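Local coordinates for alpha-ketoglutarate-dependent non-heme iron oxygenase EasH (Aspergillus japonicus, PDB 5M0T), which probably uses iron(II), 2-oxoglutarate and dioxygen to carry out an oxidation step in cycloclavine biosynthesis, within the ergot alkaloids, at residues T115-L120 and R223-I228. Residues are numbered along the deposited sequence; the frame is centred on the assembly and turned at random.
With AKG (2-oxoglutaric acid), chain D.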
loop_
_atom_site.group_PDB
_atom_site.type_symbol
_atom_site.label_atom_id
_atom_site.label_comp_id
_atom_site.label_asym_id
_atom_site.label_seq_id
_atom_site.Cartn_x
_atom_site.Cartn_y
_atom_site.Cartn_z
ATOM N N THR A 115 -7.133 -1.777 6.488
ATOM C CA THR A 115 -6.782 -0.419 6.065
ATOM C C THR A 115 -7.180 0.602 7.152
ATOM O O THR A 115 -6.369 1.460 7.528
ATOM C CB THR A 115 -7.294 -0.052 4.659
ATOM O OG1 THR A 115 -6.891 1.285 4.347
ATOM C CG2 THR A 115 -8.803 -0.145 4.526
ATOM N N THR A 116 -8.393 0.479 7.686
ATOM C CA THR A 116 -8.863 1.368 8.741
ATOM C C THR A 116 -10.015 0.753 9.509
ATOM O O THR A 116 -10.804 0.003 8.963
ATOM C CB THR A 116 -9.270 2.784 8.202
ATOM O OG1 THR A 116 -9.775 3.609 9.268
ATOM C CG2 THR A 116 -10.320 2.699 7.098
ATOM N N SER A 117 -10.098 1.072 10.787
ATOM C CA SER A 117 -11.252 0.733 11.587
ATOM C C SER A 117 -11.483 1.857 12.569
ATOM O O SER A 117 -10.524 2.407 13.122
ATOM C CB SER A 117 -11.026 -0.586 12.346
ATOM O OG SER A 117 -12.255 -1.072 12.851
ATOM N N SER A 118 -12.750 2.196 12.781
ATOM C CA SER A 118 -13.117 3.298 13.648
ATOM C C SER A 118 -14.362 2.965 14.415
ATOM O O SER A 118 -15.142 2.121 14.001
ATOM C CB SER A 118 -13.373 4.587 12.833
ATOM O OG SER A 118 -12.350 4.802 11.861
ATOM N N VAL A 119 -14.532 3.626 15.548
ATOM C CA VAL A 119 -15.834 3.760 16.173
ATOM C C VAL A 119 -16.333 5.149 15.789
ATOM O O VAL A 119 -15.617 6.131 15.999
ATOM C CB VAL A 119 -15.724 3.604 17.693
ATOM C CG1 VAL A 119 -17.083 3.766 18.363
ATOM C CG2 VAL A 119 -15.091 2.245 18.005
ATOM N N LEU A 120 -17.538 5.222 15.217
ATOM C CA LEU A 120 -18.118 6.483 14.758
ATOM C C LEU A 120 -19.456 6.745 15.452
ATOM O O LEU A 120 -20.451 6.086 15.149
ATOM C CB LEU A 120 -18.297 6.481 13.233
ATOM C CG LEU A 120 -17.049 6.345 12.332
ATOM C CD1 LEU A 120 -17.460 6.424 10.864
ATOM C CD2 LEU A 120 -15.963 7.378 12.624
ATOM N N ARG A 223 -23.966 4.710 17.690
ATOM C CA ARG A 223 -22.565 4.291 17.617
ATOM C C ARG A 223 -22.394 3.165 16.604
ATOM O O ARG A 223 -22.955 2.087 16.777
ATOM C CB ARG A 223 -22.063 3.836 18.983
ATOM C CG ARG A 223 -20.607 3.383 18.959
ATOM C CD ARG A 223 -19.829 3.563 20.259
ATOM N NE ARG A 223 -20.602 3.427 21.494
ATOM C CZ ARG A 223 -20.058 3.363 22.711
ATOM N NH1 ARG A 223 -18.732 3.402 22.888
ATOM N NH2 ARG A 223 -20.849 3.240 23.771
ATOM N N GLY A 224 -21.632 3.431 15.550
ATOM C CA GLY A 224 -21.288 2.431 14.539
ATOM C C GLY A 224 -19.826 2.044 14.620
ATOM O O GLY A 224 -19.030 2.750 15.244
ATOM N N PHE A 225 -19.471 0.934 13.971
ATOM C CA PHE A 225 -18.118 0.372 14.042
ATOM C C PHE A 225 -17.685 -0.118 12.666
ATOM O O PHE A 225 -17.824 -1.301 12.367
ATOM C CB PHE A 225 -18.134 -0.749 15.092
ATOM C CG PHE A 225 -16.874 -1.555 15.193
ATOM C CD1 PHE A 225 -15.624 -1.018 14.935
ATOM C CD2 PHE A 225 -16.947 -2.878 15.601
ATOM C CE1 PHE A 225 -14.484 -1.791 15.047
ATOM C CE2 PHE A 225 -15.813 -3.650 15.713
ATOM C CZ PHE A 225 -14.580 -3.107 15.435
ATOM N N PRO A 226 -17.223 0.801 11.793
ATOM C CA PRO A 226 -16.670 0.385 10.508
ATOM C C PRO A 226 -15.344 -0.327 10.674
ATOM O O PRO A 226 -14.476 0.152 11.382
ATOM C CB PRO A 226 -16.456 1.710 9.758
ATOM C CG PRO A 226 -16.415 2.746 10.832
ATOM C CD PRO A 226 -17.437 2.261 11.816
ATOM N N LEU A 227 -15.200 -1.470 10.022
ATOM C CA LEU A 227 -13.956 -2.196 10.000
ATOM C C LEU A 227 -13.708 -2.524 8.540
ATOM O O LEU A 227 -14.443 -3.323 7.938
ATOM C CB LEU A 227 -14.091 -3.448 10.879
ATOM C CG LEU A 227 -12.881 -4.341 11.135
ATOM C CD1 LEU A 227 -13.272 -5.371 12.191
ATOM C CD2 LEU A 227 -12.398 -5.046 9.869
ATOM N N ILE A 228 -12.682 -1.905 7.961
ATOM C CA ILE A 228 -12.463 -1.998 6.520
ATOM C C ILE A 228 -11.219 -2.819 6.212
ATOM O O ILE A 228 -10.104 -2.446 6.589
ATOM C CB ILE A 228 -12.401 -0.607 5.866
ATOM C CG1 ILE A 228 -13.527 0.285 6.409
ATOM C CG2 ILE A 228 -12.495 -0.731 4.359
ATOM C CD1 ILE A 228 -13.557 1.695 5.846
HETATM C C1 AKG D . -17.389 6.503 5.987
HETATM O O1 AKG D . -16.716 6.224 4.996
HETATM O O2 AKG D . -17.022 7.360 6.911
HETATM C C2 AKG D . -18.757 5.869 6.278
HETATM O O5 AKG D . -19.378 5.404 5.341
HETATM C C3 AKG D . -19.297 5.798 7.683
HETATM C C4 AKG D . -20.720 5.269 7.736
HETATM C C5 AKG D . -21.310 5.211 9.118
HETATM O O3 AKG D . -20.481 5.406 10.117
HETATM O O4 AKG D . -22.487 4.985 9.286
#
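Pro226 O meets Ser118 N and Ser117 OG across the irregular part of strand 112-122, which runs antiparallel to strand 222-231. Its carbonyl is thus gripped twice: Ser118 N gives a hydrogen bond to Pro226 O of 3.0 Å, and Ser117 OG adds a second to Pro226 O at 2.9 Å, tilted from the carbonyl plane. Serine suits this place because OG, anti to the backbone N (chi1 -166°), reaches across to the neighbouring strand. Proline, lacking an N-H, cannot return a bond to Ser118 O; that oxygen instead lies at the edge of the Phe225 ring, in its plane, 3.3 Å from CD1 of Phe225. The flat, apolar ring also packs on Phe87 and stacks with Phe48. Farther along, two N-H...O=C bonds close the Leu120-Gly224 pair. At the other end, Thr115 and Thr116 both face Ile228 in a classic beta bulge: Ile228 O accepts from Thr115 N, and Ile228 N gives to Thr116 O. Threonine splits its branches: CG2 of Thr116 lies alongside CD1 of branched, apolar Ile228, 3.6 Å away, while OG1 bonds to Glu238 OE2. Leu120 CD1 touches Pro226 CG at 3.8 Å. Leu120 CD1 also lies 3.7 Å from C3 of 2-oxoglutarate, beside the C5 carboxylate. Arg222, just before 223-228, hydrogen-bonds the ligand, and the side chain of Ile228 lies about 6 Å from the iron(II). Backbone bonds and the Ser117 hydroxyl therefore join two core strands of this cupin-clan fold, while Leu120 gives the cosubstrate's carbon chain an apolar neighbour.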